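PDB 3LRK: alpha-galactosidase 1 from Saccharomyces cerevisiae, which hydrolyses terminal, non-reducing alpha-D-galactose residues from alpha-D-galactosides such as galactose oligosaccharides, galactomannans and galactolipids. Local coordinates for residues A41-A53 with K91-L103. The protein carries 1 engineered substitution. Residues are numbered along the deposited sequence; the frame is centred on the assembly and turned at random.
Sequences ACDVSEQLLLDTA and KFPNGMGHVADHL. With NA (sodium ion), chain K; NAG (2-acetamido-2-deoxy-beta-D-glucopyranose), chain D.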
loop_
_atom_site.group_PDB
_atom_site.type_symbol
_atom_site.label_atom_id
_atom_site.label_comp_id
_atom_site.label_asym_id
_atom_site.label_seq_id
_atom_site.Cartn_x
_atom_site.Cartn_y
_atom_site.Cartn_z
ATOM N N ALA A 41 33.303 -8.637 -9.988
ATOM C CA ALA A 41 32.623 -9.277 -8.853
ATOM C C ALA A 41 33.568 -9.440 -7.643
ATOM O O ALA A 41 34.262 -8.485 -7.295
ATOM C CB ALA A 41 31.978 -10.605 -9.275
ATOM N N CYS A 42 33.607 -10.623 -7.021
ATOM C CA CYS A 42 34.455 -10.861 -5.837
ATOM C C CYS A 42 35.951 -10.977 -6.135
ATOM O O CYS A 42 36.768 -11.000 -5.212
ATOM C CB CYS A 42 34.003 -12.107 -5.052
ATOM S SG CYS A 42 32.470 -11.921 -4.082
ATOM N N ASP A 43 36.301 -11.049 -7.415
ATOM C CA ASP A 43 37.693 -11.209 -7.828
ATOM C C ASP A 43 38.414 -9.853 -7.839
ATOM O O ASP A 43 38.657 -9.264 -8.903
ATOM C CB ASP A 43 37.764 -11.898 -9.196
ATOM C CG ASP A 43 39.182 -12.265 -9.596
ATOM O OD1 ASP A 43 39.990 -12.591 -8.692
ATOM O OD2 ASP A 43 39.490 -12.220 -10.812
ATOM N N VAL A 44 38.739 -9.373 -6.639
ATOM C CA VAL A 44 39.374 -8.076 -6.431
ATOM C C VAL A 44 40.759 -8.266 -5.818
ATOM O O VAL A 44 41.036 -9.298 -5.208
ATOM C CB VAL A 44 38.525 -7.144 -5.505
ATOM C CG1 VAL A 44 37.173 -6.851 -6.114
ATOM C CG2 VAL A 44 38.349 -7.738 -4.103
ATOM N N SER A 45 41.628 -7.270 -5.986
ATOM C CA SER A 45 42.940 -7.273 -5.334
ATOM C C SER A 45 43.517 -5.869 -5.374
ATOM O O SER A 45 43.005 -5.023 -6.098
ATOM C CB SER A 45 43.900 -8.247 -6.024
ATOM O OG SER A 45 44.235 -7.793 -7.323
ATOM N N GLU A 46 44.573 -5.620 -4.597
ATOM C CA GLU A 46 45.293 -4.346 -4.695
ATOM C C GLU A 46 45.688 -4.083 -6.143
ATOM O O GLU A 46 45.445 -2.994 -6.673
ATOM C CB GLU A 46 46.536 -4.317 -3.799
ATOM C CG GLU A 46 47.290 -2.993 -3.890
ATOM C CD GLU A 46 48.615 -2.964 -3.126
ATOM O OE1 GLU A 46 48.668 -3.360 -1.948
ATOM O OE2 GLU A 46 49.614 -2.505 -3.713
ATOM N N GLN A 47 46.272 -5.102 -6.776
ATOM C CA GLN A 47 46.761 -5.006 -8.156
ATOM C C GLN A 47 45.685 -4.579 -9.148
ATOM O O GLN A 47 45.927 -3.690 -9.966
ATOM C CB GLN A 47 47.404 -6.322 -8.606
ATOM C CG GLN A 47 48.403 -6.141 -9.748
ATOM C CD GLN A 47 49.584 -5.282 -9.332
ATOM O OE1 GLN A 47 50.182 -5.504 -8.280
ATOM N NE2 GLN A 47 49.921 -4.294 -10.155
ATOM N N LEU A 48 44.507 -5.207 -9.071
ATOM C CA LEU A 48 43.348 -4.816 -9.893
ATOM C C LEU A 48 43.051 -3.340 -9.732
ATOM O O LEU A 48 42.872 -2.613 -10.713
ATOM C CB LEU A 48 42.074 -5.611 -9.511
ATOM C CG LEU A 48 40.731 -4.911 -9.851
ATOM C CD1 LEU A 48 40.391 -4.987 -11.347
ATOM C CD2 LEU A 48 39.549 -5.401 -9.011
ATOM N N LEU A 49 42.986 -2.911 -8.478
ATOM C CA LEU A 49 42.567 -1.570 -8.146
ATOM C C LEU A 49 43.551 -0.545 -8.697
ATOM O O LEU A 49 43.147 0.461 -9.280
ATOM C CB LEU A 49 42.452 -1.447 -6.629
ATOM C CG LEU A 49 41.107 -1.067 -6.005
ATOM C CD1 LEU A 49 39.904 -1.679 -6.727
ATOM C CD2 LEU A 49 41.136 -1.482 -4.551
ATOM N N LEU A 50 44.843 -0.811 -8.523
ATOM C CA LEU A 50 45.880 0.129 -8.952
ATOM C C LEU A 50 46.090 0.141 -10.472
ATOM O O LEU A 50 46.318 1.202 -11.048
ATOM C CB LEU A 50 47.193 -0.118 -8.196
ATOM C CG LEU A 50 47.091 -0.018 -6.661
ATOM C CD1 LEU A 50 48.449 -0.176 -6.001
ATOM C CD2 LEU A 50 46.404 1.273 -6.187
ATOM N N ASP A 51 46.022 -1.035 -11.108
ATOM C CA ASP A 51 46.028 -1.139 -12.586
ATOM C C ASP A 51 44.877 -0.371 -13.226
ATOM O O ASP A 51 45.069 0.343 -14.209
ATOM C CB ASP A 51 45.948 -2.595 -13.045
ATOM C CG ASP A 51 47.243 -3.358 -12.831
ATOM O OD1 ASP A 51 48.253 -2.757 -12.399
ATOM O OD2 ASP A 51 47.232 -4.586 -13.088
ATOM N N THR A 52 43.678 -0.523 -12.665
ATOM C CA THR A 52 42.501 0.214 -13.135
ATOM C C THR A 52 42.680 1.715 -12.944
ATOM O O THR A 52 42.417 2.491 -13.854
ATOM C CB THR A 52 41.221 -0.235 -12.402
ATOM O OG1 THR A 52 40.840 -1.531 -12.867
ATOM C CG2 THR A 52 40.072 0.738 -12.659
ATOM N N ALA A 53 43.122 2.105 -11.751
ATOM C CA ALA A 53 43.330 3.500 -11.429
ATOM C C ALA A 53 44.362 4.125 -12.369
ATOM O O ALA A 53 44.165 5.241 -12.833
ATOM C CB ALA A 53 43.760 3.653 -9.977
ATOM N N LYS A 91 44.241 -10.968 -1.012
ATOM C CA LYS A 91 43.785 -9.970 -1.979
ATOM C C LYS A 91 44.448 -8.607 -1.738
ATOM O O LYS A 91 44.723 -7.874 -2.680
ATOM C CB LYS A 91 42.255 -9.829 -1.921
ATOM C CG LYS A 91 41.488 -11.095 -2.313
ATOM C CD LYS A 91 39.996 -10.898 -2.139
ATOM C CE LYS A 91 39.224 -12.133 -2.574
ATOM N NZ LYS A 91 37.757 -11.855 -2.665
ATOM N N PHE A 92 44.690 -8.283 -0.470
ATOM C CA PHE A 92 45.272 -7.001 -0.056
ATOM C C PHE A 92 46.427 -7.236 0.922
ATOM O O PHE A 92 46.296 -6.994 2.125
ATOM C CB PHE A 92 44.180 -6.075 0.516
ATOM C CG PHE A 92 43.043 -5.862 -0.441
ATOM C CD1 PHE A 92 41.879 -6.619 -0.337
ATOM C CD2 PHE A 92 43.163 -4.956 -1.491
ATOM C CE1 PHE A 92 40.845 -6.464 -1.245
ATOM C CE2 PHE A 92 42.135 -4.792 -2.412
ATOM C CZ PHE A 92 40.972 -5.538 -2.288
ATOM N N PRO A 93 47.579 -7.711 0.390
ATOM C CA PRO A 93 48.739 -8.105 1.202
ATOM C C PRO A 93 49.377 -7.000 2.055
ATOM O O PRO A 93 50.076 -7.304 3.020
ATOM C CB PRO A 93 49.736 -8.639 0.164
ATOM C CG PRO A 93 49.283 -8.112 -1.148
ATOM C CD PRO A 93 47.806 -7.928 -1.052
ATOM N N ASN A 94 49.108 -5.741 1.713
ATOM C CA ASN A 94 49.687 -4.584 2.396
ATOM C C ASN A 94 48.666 -3.802 3.255
ATOM O O ASN A 94 48.990 -2.764 3.841
ATOM C CB ASN A 94 50.341 -3.681 1.349
ATOM C CG ASN A 94 51.382 -4.429 0.515
ATOM O OD1 ASN A 94 52.339 -4.950 1.063
ATOM N ND2 ASN A 94 51.174 -4.507 -0.800
ATOM N N GLY A 95 47.449 -4.328 3.361
ATOM C CA GLY A 95 46.375 -3.631 4.077
ATOM C C GLY A 95 45.696 -2.640 3.140
ATOM O O GLY A 95 46.162 -2.401 2.023
ATOM N N MET A 96 44.584 -2.067 3.589
ATOM C CA MET A 96 43.817 -1.144 2.759
ATOM C C MET A 96 44.436 0.253 2.726
ATOM O O MET A 96 44.413 0.904 1.696
ATOM C CB MET A 96 42.355 -1.076 3.242
ATOM C CG MET A 96 41.659 -2.461 3.312
ATOM S SD MET A 96 41.965 -3.548 1.888
ATOM C CE MET A 96 41.326 -2.580 0.553
ATOM N N GLY A 97 44.988 0.703 3.853
ATOM C CA GLY A 97 45.558 2.055 3.951
ATOM C C GLY A 97 46.647 2.257 2.909
ATOM O O GLY A 97 46.792 3.337 2.351
ATOM N N HIS A 98 47.404 1.199 2.638
ATOM C CA HIS A 98 48.428 1.236 1.591
ATOM C C HIS A 98 47.865 1.422 0.168
ATOM O O HIS A 98 48.489 2.089 -0.677
ATOM C CB HIS A 98 49.304 -0.013 1.661
ATOM C CG HIS A 98 50.575 0.113 0.886
ATOM N ND1 HIS A 98 51.552 1.029 1.215
ATOM C CD2 HIS A 98 51.019 -0.535 -0.215
ATOM C CE1 HIS A 98 52.550 0.930 0.359
ATOM N NE2 HIS A 98 52.257 -0.020 -0.509
ATOM N N VAL A 99 46.699 0.835 -0.095
ATOM C CA VAL A 99 45.974 1.072 -1.360
ATOM C C VAL A 99 45.545 2.545 -1.443
ATOM O O VAL A 99 45.734 3.190 -2.470
ATOM C CB VAL A 99 44.731 0.148 -1.510
ATOM C CG1 VAL A 99 44.029 0.348 -2.883
ATOM C CG2 VAL A 99 45.112 -1.315 -1.287
ATOM N N ALA A 100 44.975 3.066 -0.351
ATOM C CA ALA A 100 44.597 4.486 -0.246
ATOM C C ALA A 100 45.762 5.430 -0.574
ATOM O O ALA A 100 45.576 6.435 -1.253
ATOM C CB ALA A 100 44.072 4.782 1.155
ATOM N N ASP A 101 46.947 5.102 -0.065
ATOM C CA ASP A 101 48.154 5.943 -0.220
ATOM C C ASP A 101 48.592 6.034 -1.674
ATOM O O ASP A 101 48.898 7.126 -2.175
ATOM C CB ASP A 101 49.300 5.394 0.638
ATOM C CG ASP A 101 49.018 5.486 2.128
ATOM O OD1 ASP A 101 48.148 6.280 2.544
ATOM O OD2 ASP A 101 49.669 4.751 2.891
ATOM N N HIS A 102 48.625 4.881 -2.346
ATOM C CA HIS A 102 48.868 4.816 -3.798
ATOM C C HIS A 102 47.843 5.617 -4.590
ATOM O O HIS A 102 48.196 6.361 -5.516
ATOM C CB HIS A 102 48.835 3.363 -4.275
ATOM C CG HIS A 102 50.144 2.658 -4.168
ATOM N ND1 HIS A 102 51.286 3.127 -4.779
ATOM C CD2 HIS A 102 50.492 1.506 -3.548
ATOM C CE1 HIS A 102 52.286 2.300 -4.533
ATOM N NE2 HIS A 102 51.828 1.307 -3.795
ATOM N N LEU A 103 46.566 5.469 -4.230
ATOM C CA LEU A 103 45.505 6.236 -4.881
ATOM C C LEU A 103 45.677 7.742 -4.671
ATOM O O LEU A 103 45.648 8.508 -5.635
ATOM C CB LEU A 103 44.105 5.748 -4.453
ATOM C CG LEU A 103 43.762 4.317 -4.915
ATOM C CD1 LEU A 103 42.450 3.808 -4.302
ATOM C CD2 LEU A 103 43.701 4.224 -6.435
HETATM NA NA NA K . 52.982 -0.327 -2.671
HETATM C C1 NAG D . 53.054 8.829 -1.336
HETATM C C2 NAG D . 54.002 7.703 -0.936
HETATM C C3 NAG D . 54.708 8.048 0.377
HETATM C C4 NAG D . 55.375 9.427 0.311
HETATM C C5 NAG D . 54.427 10.470 -0.281
HETATM C C6 NAG D . 55.170 11.760 -0.621
HETATM C C7 NAG D . 53.196 5.567 -1.846
HETATM C C8 NAG D . 52.601 4.228 -1.524
HETATM N N2 NAG D . 53.307 6.428 -0.830
HETATM O O3 NAG D . 55.670 7.064 0.681
HETATM O O4 NAG D . 55.783 9.831 1.608
HETATM O O5 NAG D . 53.816 10.014 -1.478
HETATM O O6 NAG D . 54.197 12.781 -0.658
HETATM O O7 NAG D . 53.544 5.830 -2.998
HETATM O O HOH W 1 47.012 -4.263 -0.371
#
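N94 ND2 donates to E46 OE1 at 3.0 Å; the bond is nearly straight and reaches the syn side of the carboxylate, although 25° out of its plane. A water molecule is a second, unusually close and less certain partner of OE1, and it also reaches the carbonyl of G95 in the turn 92-95 that leads into helix 96-105. E46 swings CG opposite its own backbone N (chi1 -180°) and stays extended beyond, which slides CG past V99 CG2 (3.8 Å) on the way to this turn. Shortening E46 to an alanine is likely to leave the N94 amide without its acceptor and a gap beside V99. Next to the carboxylate, H98 and H102, one helical turn apart, bind a sodium ion through NE2, each at 2.3 Å, and five more ligand atoms come from elsewhere in the structure; the NAG methyl C8 sits over one face of the H102 ring, and L50 CD1 packs against H102 CD2 (3.6 Å). At the start of helix 46-58, E46 N donates to K91 O, and S45 OG caps the helix by accepting from L48 N. The extended K91 chain runs along the V44 carbonyl to give NZ to C42 O (2.9 Å) and also to C74 O, near the C42-C74 disulfide. The apolar seam runs from F92, touched by V44 and L49, through V99 to L103 CD2, which meets A53 CB at 3.6 Å. In this TIM-barrel domain helical segments 46-53 and 96-103 lie nearly parallel (10°), their axes 10.6 Å apart at closest approach, with L49 also touching W34 of strand 32-35 and L103 touching F110 of strand 109-115.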